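Local coordinates for protein condensin complex subunit 3 (Schizosaccharomyces pombe, PDB 5OQR) that serves as a regulatory subunit of condensin, the complex required to convert interphase chromatin into condensed, mitotic-like chromosomes, at residues 426-429 and 430-434; 707-710 and 711-715; 721-724 and 725-729. One frame throughout, in Å; residues are numbered along the deposited sequence.

Contact 1: 426-429 and 430-434; sequences IITE and VFEQG
Val430 and Ile426, one turn apart, meet on the buried side of a continuous helix, where their CG2 methyl groups approach to 4.3 Å. The valine CG2 lies anti to its carbonyl carbon and beside the backbone N, a placing that turns this branch back over the preceding turn, 3.3 Å from Ile426 O. The same carbonyl receives Val430 N in a nearly straight hydrogen bond of 3.0 Å, with an N-H...O angle of 176°. Phe431 N to Ile427 O, Glu432 N to Thr428 O and Gln433 N to Glu429 O repeat the i to i+4 pattern of an alpha-helix. Helix 416-434 belongs to the all-helical solenoid of a HEAT-repeat subunit, and its packed side faces three other helices: Ile426 reaches Leu392 of helix 378-394, while Ile427 and the Phe431 side chain lie against helices 457-471 and 480-495. The other side is looser and acidic. There Glu432, extended beyond CG, passes alongside Thr428 with its CG 3.3 Å from Thr428 O. Its OE2 stays 6.2 Å from Glu429 OE2, so the two exposed carboxylates share a neighbourhood without touching, and Thr428 OG1 turns back to bond Val424 O.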
ATOM      1  N   ILE A 426     -29.994 -31.649  10.138  1.00 35.97           N
ATOM      2  CA  ILE A 426     -29.485 -31.700   8.771  1.00 34.27           C
ATOM      3  C   ILE A 426     -28.247 -32.584   8.702  1.00 37.02           C
ATOM      4  O   ILE A 426     -28.148 -33.480   7.857  1.00 43.37           O
ATOM      5  CB  ILE A 426     -29.194 -30.279   8.255  1.00 29.99           C
ATOM      6  CG1 ILE A 426     -30.486 -29.460   8.206  1.00 30.87           C
ATOM      7  CG2 ILE A 426     -28.541 -30.327   6.875  1.00 33.23           C
ATOM      8  CD1 ILE A 426     -30.298 -28.020   7.793  1.00 31.96           C
ATOM      9  N   ILE A 427     -27.286 -32.347   9.597  1.00 39.80           N
ATOM     10  CA  ILE A 427     -26.034 -33.096   9.559  1.00 38.38           C
ATOM     11  C   ILE A 427     -26.300 -34.587   9.709  1.00 39.12           C
ATOM     12  O   ILE A 427     -25.647 -35.415   9.062  1.00 45.20           O
ATOM     13  CB  ILE A 427     -25.070 -32.578  10.643  1.00 42.88           C
ATOM     14  CG1 ILE A 427     -24.548 -31.191  10.261  1.00 33.46           C
ATOM     15  CG2 ILE A 427     -23.893 -33.536  10.832  1.00 41.55           C
ATOM     16  CD1 ILE A 427     -23.777 -30.493  11.356  1.00 31.10           C
ATOM     17  N   THR A 428     -27.254 -34.956  10.563  1.00 40.96           N
ATOM     18  CA  THR A 428     -27.550 -36.370  10.764  1.00 48.18           C
ATOM     19  C   THR A 428     -28.130 -36.996   9.504  1.00 56.31           C
ATOM     20  O   THR A 428     -27.778 -38.126   9.145  1.00 63.56           O
ATOM     21  CB  THR A 428     -28.516 -36.547  11.935  1.00 51.31           C
ATOM     22  OG1 THR A 428     -27.994 -35.885  13.094  1.00 41.68           O
ATOM     23  CG2 THR A 428     -28.710 -38.025  12.250  1.00 60.03           C
ATOM     24  N   GLU A 429     -29.020 -36.279   8.816  1.00 52.73           N
ATOM     25  CA  GLU A 429     -29.627 -36.817   7.605  1.00 57.81           C
ATOM     26  C   GLU A 429     -28.588 -36.993   6.505  1.00 56.74           C
ATOM     27  O   GLU A 429     -28.549 -38.031   5.836  1.00 68.16           O
ATOM     28  CB  GLU A 429     -30.760 -35.902   7.143  1.00 58.42           C
ATOM     29  CG  GLU A 429     -31.922 -35.838   8.121  1.00 66.84           C
ATOM     30  CD  GLU A 429     -33.017 -34.889   7.674  1.00 94.73           C
ATOM     31  OE1 GLU A 429     -32.838 -34.215   6.637  1.00 90.42           O
ATOM     32  OE2 GLU A 429     -34.059 -34.817   8.360  1.00102.81           O
ATOM     33  N   VAL A 430     -27.734 -35.987   6.304  1.00 55.69           N
ATOM     34  CA  VAL A 430     -26.660 -36.117   5.324  1.00 62.11           C
ATOM     35  C   VAL A 430     -25.715 -37.239   5.721  1.00 63.33           C
ATOM     36  O   VAL A 430     -25.099 -37.880   4.861  1.00 67.67           O
ATOM     37  CB  VAL A 430     -25.910 -34.779   5.174  1.00 48.34           C
ATOM     38  CG1 VAL A 430     -24.801 -34.896   4.135  1.00 51.32           C
ATOM     39  CG2 VAL A 430     -26.874 -33.667   4.796  1.00 50.05           C
ATOM     40  N   PHE A 431     -25.581 -37.495   7.023  1.00 58.92           N
ATOM     41  CA  PHE A 431     -24.713 -38.569   7.486  1.00 65.55           C
ATOM     42  C   PHE A 431     -25.335 -39.936   7.236  1.00 80.08           C
ATOM     43  O   PHE A 431     -24.615 -40.902   6.958  1.00 83.16           O
ATOM     44  CB  PHE A 431     -24.415 -38.377   8.973  1.00 75.56           C
ATOM     45  CG  PHE A 431     -23.315 -39.254   9.496  1.00 80.95           C
ATOM     46  CD1 PHE A 431     -22.030 -39.154   8.991  1.00 78.47           C
ATOM     47  CD2 PHE A 431     -23.561 -40.159  10.515  1.00 81.16           C
ATOM     48  CE1 PHE A 431     -21.016 -39.954   9.478  1.00 75.23           C
ATOM     49  CE2 PHE A 431     -22.550 -40.959  11.007  1.00 82.20           C
ATOM     50  CZ  PHE A 431     -21.275 -40.855  10.490  1.00 80.81           C
ATOM     51  N   GLU A 432     -26.664 -40.038   7.325  1.00 86.06           N
ATOM     52  CA  GLU A 432     -27.333 -41.307   7.058  1.00 88.06           C
ATOM     53  C   GLU A 432     -27.187 -41.712   5.597  1.00 91.26           C
ATOM     54  O   GLU A 432     -26.990 -42.893   5.292  1.00103.68           O
ATOM     55  CB  GLU A 432     -28.810 -41.210   7.440  1.00 91.52           C
ATOM     56  CG  GLU A 432     -29.060 -41.185   8.940  1.00 99.66           C
ATOM     57  CD  GLU A 432     -30.515 -40.922   9.290  1.00107.84           C
ATOM     58  OE1 GLU A 432     -30.934 -41.282  10.410  1.00104.48           O
ATOM     59  OE2 GLU A 432     -31.242 -40.360   8.442  1.00102.72           O
ATOM     60  N   GLN A 433     -27.287 -40.748   4.678  1.00 87.90           N
ATOM     61  CA  GLN A 433     -27.125 -41.040   3.258  1.00 92.16           C
ATOM     62  C   GLN A 433     -25.865 -41.858   3.007  1.00100.11           C
ATOM     63  O   GLN A 433     -25.920 -42.966   2.462  1.00121.12           O
ATOM     64  CB  GLN A 433     -27.075 -39.741   2.453  1.00 92.05           C
ATOM     65  CG  GLN A 433     -28.417 -39.065   2.250  1.00 97.52           C
ATOM     66  CD  GLN A 433     -28.368 -38.017   1.152  1.00104.98           C
ATOM     67  OE1 GLN A 433     -28.482 -36.820   1.415  1.00 93.10           O
ATOM     68  NE2 GLN A 433     -28.194 -38.465  -0.086  1.00110.02           N
ATOM     69  N   GLY A 434     -24.713 -41.322   3.411  1.00 95.94           N
ATOM     70  CA  GLY A 434     -23.444 -41.966   3.128  1.00 96.36           C
ATOM     71  C   GLY A 434     -23.316 -43.362   3.699  1.00108.88           C
ATOM     72  O   GLY A 434     -22.435 -44.117   3.273  1.00119.35           O
TER

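Contact 2: 707-710 and 711-715; sequences HLHL and ANMIF
His709 and Met713, one helical turn apart, meet side chain to side chain in helix 706-717, which belongs to the ninth HEAT repeat of the subunit. Met713 CG lies over one face of the imidazole, toward the rim, 4.1 Å from the ring centroid and 19° off its normal, a CH-pi contact. The sulfur follows at an oblique slant, with SD 3.6 Å from His709 NE2. The bend at chi2 (-57°) sets SD beside the ring, while the further bend at chi3 turns the methyl CE away from it. Leu710 supplies the neighbouring apolar layer: its CD1 stands 4.3 Å from Met713 CB, and its CG is equally far from the CD1 of Ile714. Beneath these side chains the backbone bonds hold the spacing, among them Met713 N to His709 O at 3.1 Å. In the next shell Trp643 of helix 639-661 stacks with the His709 ring, and Leu710 and Ile714 lean on the same helix. On another side Asn712 OD1 is hydrogen-bonded to Thr751 OG1 of helix 745-759; a leucine in its place would probably leave that threonine hydroxyl without this partner and put an apolar branch into a buried polar spot. The Asn712 side chain also folds back over the preceding turn, its CG 3.4 Å from Leu708 O.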
ATOM      1  N   HIS A 707      12.889   8.402  25.415  1.00 32.11           N
ATOM      2  CA  HIS A 707      14.157   8.661  24.745  1.00 30.58           C
ATOM      3  C   HIS A 707      15.267   8.948  25.748  1.00 31.96           C
ATOM      4  O   HIS A 707      16.408   8.515  25.557  1.00 31.31           O
ATOM      5  CB  HIS A 707      14.000   9.817  23.760  1.00 32.45           C
ATOM      6  CG  HIS A 707      13.582   9.388  22.387  1.00 38.80           C
ATOM      7  ND1 HIS A 707      13.381  10.284  21.360  1.00 40.93           N
ATOM      8  CD2 HIS A 707      13.331   8.163  21.870  1.00 34.88           C
ATOM      9  CE1 HIS A 707      13.028   9.630  20.270  1.00 40.83           C
ATOM     10  NE2 HIS A 707      12.989   8.342  20.552  1.00 34.18           N
ATOM     11  N   LEU A 708      14.959   9.673  26.821  1.00 29.55           N
ATOM     12  CA  LEU A 708      15.953   9.844  27.871  1.00 30.03           C
ATOM     13  C   LEU A 708      16.210   8.530  28.594  1.00 29.77           C
ATOM     14  O   LEU A 708      17.333   8.277  29.042  1.00 33.44           O
ATOM     15  CB  LEU A 708      15.507  10.923  28.857  1.00 30.27           C
ATOM     16  CG  LEU A 708      16.618  11.505  29.733  1.00 27.76           C
ATOM     17  CD1 LEU A 708      17.653  12.242  28.893  1.00 34.05           C
ATOM     18  CD2 LEU A 708      16.034  12.432  30.779  1.00 37.88           C
ATOM     19  N   HIS A 709      15.186   7.684  28.715  1.00 29.80           N
ATOM     20  CA  HIS A 709      15.399   6.334  29.218  1.00 28.71           C
ATOM     21  C   HIS A 709      16.259   5.527  28.257  1.00 28.09           C
ATOM     22  O   HIS A 709      17.090   4.719  28.685  1.00 28.55           O
ATOM     23  CB  HIS A 709      14.054   5.643  29.447  1.00 29.33           C
ATOM     24  CG  HIS A 709      14.168   4.176  29.716  1.00 28.97           C
ATOM     25  ND1 HIS A 709      13.636   3.221  28.876  1.00 33.36           N
ATOM     26  CD2 HIS A 709      14.766   3.498  30.723  1.00 24.79           C
ATOM     27  CE1 HIS A 709      13.895   2.019  29.358  1.00 30.80           C
ATOM     28  NE2 HIS A 709      14.580   2.159  30.478  1.00 33.97           N
ATOM     29  N   LEU A 710      16.081   5.738  26.952  1.00 29.38           N
ATOM     30  CA  LEU A 710      16.884   5.022  25.969  1.00 29.94           C
ATOM     31  C   LEU A 710      18.343   5.459  26.029  1.00 30.31           C
ATOM     32  O   LEU A 710      19.249   4.646  25.819  1.00 30.38           O
ATOM     33  CB  LEU A 710      16.311   5.244  24.570  1.00 27.01           C
ATOM     34  CG  LEU A 710      17.022   4.517  23.428  1.00 33.66           C
ATOM     35  CD1 LEU A 710      16.968   3.013  23.625  1.00 36.64           C
ATOM     36  CD2 LEU A 710      16.413   4.905  22.098  1.00 29.41           C
ATOM     37  N   ALA A 711      18.588   6.740  26.303  1.00 37.00           N
ATOM     38  CA  ALA A 711      19.955   7.205  26.505  1.00 25.25           C
ATOM     39  C   ALA A 711      20.633   6.423  27.621  1.00 27.75           C
ATOM     40  O   ALA A 711      21.763   5.947  27.468  1.00 31.80           O
ATOM     41  CB  ALA A 711      19.953   8.700  26.816  1.00 24.28           C
ATOM     42  N   ASN A 712      19.948   6.268  28.755  1.00 29.42           N
ATOM     43  CA  ASN A 712      20.495   5.475  29.848  1.00 29.15           C
ATOM     44  C   ASN A 712      20.780   4.045  29.404  1.00 35.05           C
ATOM     45  O   ASN A 712      21.801   3.462  29.785  1.00 33.98           O
ATOM     46  CB  ASN A 712      19.532   5.485  31.035  1.00 29.77           C
ATOM     47  CG  ASN A 712      19.250   6.881  31.540  1.00 27.87           C
ATOM     48  OD1 ASN A 712      20.067   7.788  31.387  1.00 28.21           O
ATOM     49  ND2 ASN A 712      18.085   7.064  32.146  1.00 34.77           N
ATOM     50  N   MET A 713      19.887   3.460  28.600  1.00 37.15           N
ATOM     51  CA  MET A 713      20.123   2.114  28.084  1.00 29.43           C
ATOM     52  C   MET A 713      21.401   2.068  27.259  1.00 29.19           C
ATOM     53  O   MET A 713      22.222   1.157  27.410  1.00 35.84           O
ATOM     54  CB  MET A 713      18.932   1.654  27.239  1.00 37.00           C
ATOM     55  CG  MET A 713      17.608   1.588  27.979  1.00 37.96           C
ATOM     56  SD  MET A 713      17.648   0.518  29.424  1.00 40.30           S
ATOM     57  CE  MET A 713      18.012  -1.061  28.668  1.00 38.47           C
ATOM     58  N   ILE A 714      21.578   3.043  26.370  1.00 26.90           N
ATOM     59  CA  ILE A 714      22.763   3.074  25.518  1.00 34.72           C
ATOM     60  C   ILE A 714      24.028   3.147  26.366  1.00 36.75           C
ATOM     61  O   ILE A 714      24.974   2.378  26.166  1.00 38.14           O
ATOM     62  CB  ILE A 714      22.669   4.247  24.525  1.00 34.67           C
ATOM     63  CG1 ILE A 714      21.496   4.020  23.568  1.00 26.37           C
ATOM     64  CG2 ILE A 714      23.972   4.407  23.747  1.00 42.07           C
ATOM     65  CD1 ILE A 714      21.161   5.201  22.689  1.00 28.58           C
ATOM     66  N   PHE A 715      24.063   4.067  27.334  1.00 32.19           N
ATOM     67  CA  PHE A 715      25.250   4.203  28.173  1.00 35.57           C
ATOM     68  C   PHE A 715      25.610   2.884  28.841  1.00 39.12           C
ATOM     69  O   PHE A 715      26.791   2.544  28.966  1.00 41.25           O
ATOM     70  CB  PHE A 715      25.031   5.289  29.228  1.00 31.17           C
ATOM     71  CG  PHE A 715      24.997   6.680  28.668  1.00 29.76           C
ATOM     72  CD1 PHE A 715      25.992   7.124  27.817  1.00 27.00           C
ATOM     73  CD2 PHE A 715      23.963   7.541  28.984  1.00 28.45           C
ATOM     74  CE1 PHE A 715      25.959   8.395  27.298  1.00 23.97           C
ATOM     75  CE2 PHE A 715      23.926   8.814  28.467  1.00 27.82           C
ATOM     76  CZ  PHE A 715      24.925   9.242  27.622  1.00 27.49           C
TER

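Contact 3: 721-724 and 725-729; sequences ASEG and KERKF
Gly724 O receives Lys728 N in a 3.0 Å hydrogen bond, the first i to i+4 link at the start of helix 725-736. A second backbone bond crosses just ahead of it: Arg727 N donates to Ser722 O over 3.3 Å, but from above the carbonyl plane, 47° out of it. The incoming loop is thus bound by two successive amides of the first turn. On one flank Glu726, its CG anti to the backbone N (chi1 -165°), reaches back alongside the loop and brings OE2 to within 3.3 Å of Ser722 N in a weak hydrogen bond. Its CB rests against Ser722 O, and its CG lies 4.1 Å from Ala721 CB. This is the entry to the second helix of the ninth HEAT repeat, reached from helix 706-717 through a short loop, with Gly724 at the N-cap position. At the backbone angles of this glycine, a CB would be jammed against the preceding carbonyl oxygen. Along the other flank Arg727, also trans at chi1 but bent at chi3, runs back past the loop. Its guanidinium carries Glu723 N over the centre of one face, 4.1 Å above the plane, and NH2 makes a weak hydrogen bond of 3.1 Å with Ala721 O. Firmer holds come from earlier in the loop, where Leu718 O accepts NE and Pro719 O accepts NH2, while Phe763 adds a cation-pi contact. Several loop carbonyls therefore share one buried cation, whose positive charge probably offsets their partial negative charge. The carboxylate of Glu723 stays nearby without forming a salt bridge, OE1 being 4.3 Å from Arg727 NH1.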
ATOM      1  N   ALA A 721      29.298  -3.406  23.654  1.00 65.93           N
ATOM      2  CA  ALA A 721      29.564  -3.201  22.242  1.00 62.82           C
ATOM      3  C   ALA A 721      31.050  -3.402  21.960  1.00 76.61           C
ATOM      4  O   ALA A 721      31.897  -3.321  22.852  1.00 75.84           O
ATOM      5  CB  ALA A 721      29.131  -1.802  21.808  1.00 57.52           C
ATOM      6  N   SER A 722      31.362  -3.678  20.699  1.00 78.23           N
ATOM      7  CA  SER A 722      32.735  -3.870  20.259  1.00 79.14           C
ATOM      8  C   SER A 722      33.241  -2.577  19.636  1.00 70.26           C
ATOM      9  O   SER A 722      32.620  -2.048  18.710  1.00 75.12           O
ATOM     10  CB  SER A 722      32.834  -5.016  19.253  1.00 76.06           C
ATOM     11  OG  SER A 722      32.273  -4.644  18.006  1.00 78.13           O
ATOM     12  N   GLU A 723      34.359  -2.070  20.146  1.00 74.66           N
ATOM     13  CA  GLU A 723      34.910  -0.828  19.622  1.00 80.81           C
ATOM     14  C   GLU A 723      35.098  -0.930  18.115  1.00 77.53           C
ATOM     15  O   GLU A 723      35.444  -1.986  17.581  1.00 76.95           O
ATOM     16  CB  GLU A 723      36.233  -0.493  20.309  1.00 81.30           C
ATOM     17  CG  GLU A 723      37.249  -1.614  20.351  1.00 74.42           C
ATOM     18  CD  GLU A 723      38.333  -1.339  21.364  1.00 80.70           C
ATOM     19  OE1 GLU A 723      38.759  -0.169  21.464  1.00 78.79           O
ATOM     20  OE2 GLU A 723      38.736  -2.280  22.079  1.00 90.13           O
ATOM     21  N   GLY A 724      34.860   0.186  17.434  1.00 73.77           N
ATOM     22  CA  GLY A 724      34.741   0.203  15.991  1.00 80.56           C
ATOM     23  C   GLY A 724      33.456   0.903  15.609  1.00 67.21           C
ATOM     24  O   GLY A 724      32.985   1.765  16.353  1.00 59.16           O
ATOM     25  N   LYS A 725      32.869   0.541  14.466  1.00 66.85           N
ATOM     26  CA  LYS A 725      31.587   1.129  14.089  1.00 69.95           C
ATOM     27  C   LYS A 725      30.531   0.860  15.151  1.00 55.79           C
ATOM     28  O   LYS A 725      29.686   1.719  15.427  1.00 48.35           O
ATOM     29  CB  LYS A 725      31.124   0.579  12.742  1.00 86.12           C
ATOM     30  CG  LYS A 725      29.782   1.146  12.270  1.00 95.20           C
ATOM     31  CD  LYS A 725      29.024   0.161  11.399  1.00 89.70           C
ATOM     32  CE  LYS A 725      27.594   0.626  11.171  1.00 83.98           C
ATOM     33  NZ  LYS A 725      27.536   1.997  10.598  1.00 87.30           N
ATOM     34  N   GLU A 726      30.560  -0.328  15.752  1.00 49.69           N
ATOM     35  CA  GLU A 726      29.512  -0.722  16.685  1.00 57.53           C
ATOM     36  C   GLU A 726      29.397   0.282  17.826  1.00 51.23           C
ATOM     37  O   GLU A 726      28.369   0.946  17.987  1.00 48.49           O
ATOM     38  CB  GLU A 726      29.797  -2.130  17.211  1.00 62.30           C
ATOM     39  CG  GLU A 726      28.630  -2.801  17.905  1.00 60.18           C
ATOM     40  CD  GLU A 726      28.795  -4.310  17.978  1.00 66.96           C
ATOM     41  OE1 GLU A 726      29.027  -4.934  16.921  1.00 70.90           O
ATOM     42  OE2 GLU A 726      28.708  -4.871  19.091  1.00 70.78           O
ATOM     43  N   ARG A 727      30.459   0.418  18.622  1.00 59.31           N
ATOM     44  CA  ARG A 727      30.447   1.398  19.702  1.00 45.82           C
ATOM     45  C   ARG A 727      30.284   2.809  19.155  1.00 37.66           C
ATOM     46  O   ARG A 727      29.577   3.633  19.745  1.00 33.86           O
ATOM     47  CB  ARG A 727      31.727   1.276  20.526  1.00 54.25           C
ATOM     48  CG  ARG A 727      31.630   1.857  21.926  1.00 49.58           C
ATOM     49  CD  ARG A 727      32.899   1.588  22.716  1.00 59.31           C
ATOM     50  NE  ARG A 727      32.869   0.298  23.401  1.00 60.60           N
ATOM     51  CZ  ARG A 727      33.943  -0.323  23.881  1.00 67.62           C
ATOM     52  NH1 ARG A 727      35.146   0.217  23.742  1.00 76.92           N
ATOM     53  NH2 ARG A 727      33.816  -1.490  24.495  1.00 68.21           N
ATOM     54  N   LYS A 728      30.928   3.107  18.024  1.00 41.15           N
ATOM     55  CA  LYS A 728      30.704   4.385  17.356  1.00 42.48           C
ATOM     56  C   LYS A 728      29.230   4.581  17.030  1.00 43.29           C
ATOM     57  O   LYS A 728      28.665   5.653  17.269  1.00 37.45           O
ATOM     58  CB  LYS A 728      31.529   4.466  16.072  1.00 53.28           C
ATOM     59  CG  LYS A 728      32.865   5.177  16.206  1.00 58.37           C
ATOM     60  CD  LYS A 728      33.300   5.803  14.884  1.00 69.35           C
ATOM     61  CE  LYS A 728      32.390   6.963  14.486  1.00 77.57           C
ATOM     62  NZ  LYS A 728      33.002   7.850  13.458  1.00 72.81           N
ATOM     63  N   PHE A 729      28.596   3.553  16.465  1.00 45.03           N
ATOM     64  CA  PHE A 729      27.234   3.706  15.972  1.00 43.38           C
ATOM     65  C   PHE A 729      26.250   3.908  17.116  1.00 43.23           C
ATOM     66  O   PHE A 729      25.318   4.713  17.004  1.00 40.38           O
ATOM     67  CB  PHE A 729      26.840   2.492  15.135  1.00 57.53           C
ATOM     68  CG  PHE A 729      25.442   2.560  14.612  1.00 45.72           C
ATOM     69  CD1 PHE A 729      24.462   1.723  15.111  1.00 48.67           C
ATOM     70  CD2 PHE A 729      25.101   3.481  13.639  1.00 47.24           C
ATOM     71  CE1 PHE A 729      23.171   1.793  14.636  1.00 58.48           C
ATOM     72  CE2 PHE A 729      23.812   3.558  13.161  1.00 56.27           C
ATOM     73  CZ  PHE A 729      22.844   2.718  13.663  1.00 61.69           C
TER

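How the contacts relate
Contacts 2 and 3 are neighbours in the ninth HEAT repeat: 707-715 lies on its first helix, and 721-729 leads through the intervening loop into its second. Their centres are about 16 Å apart and their nearest atoms about 7 Å, without touching. Packing between the two helices joins them indirectly, as Ala711 and Phe715 of contact 2 meet Leu734 further along helix 725-736. Helix 639-661 is a shared neighbour, receiving His709, Leu710 and Ile714 from the former and Glu726 and Phe729 from the latter. Contact 1 belongs to a distant part of the solenoid, its centre about 66 Å from that of contact 2 and about 70 Å from that of contact 3.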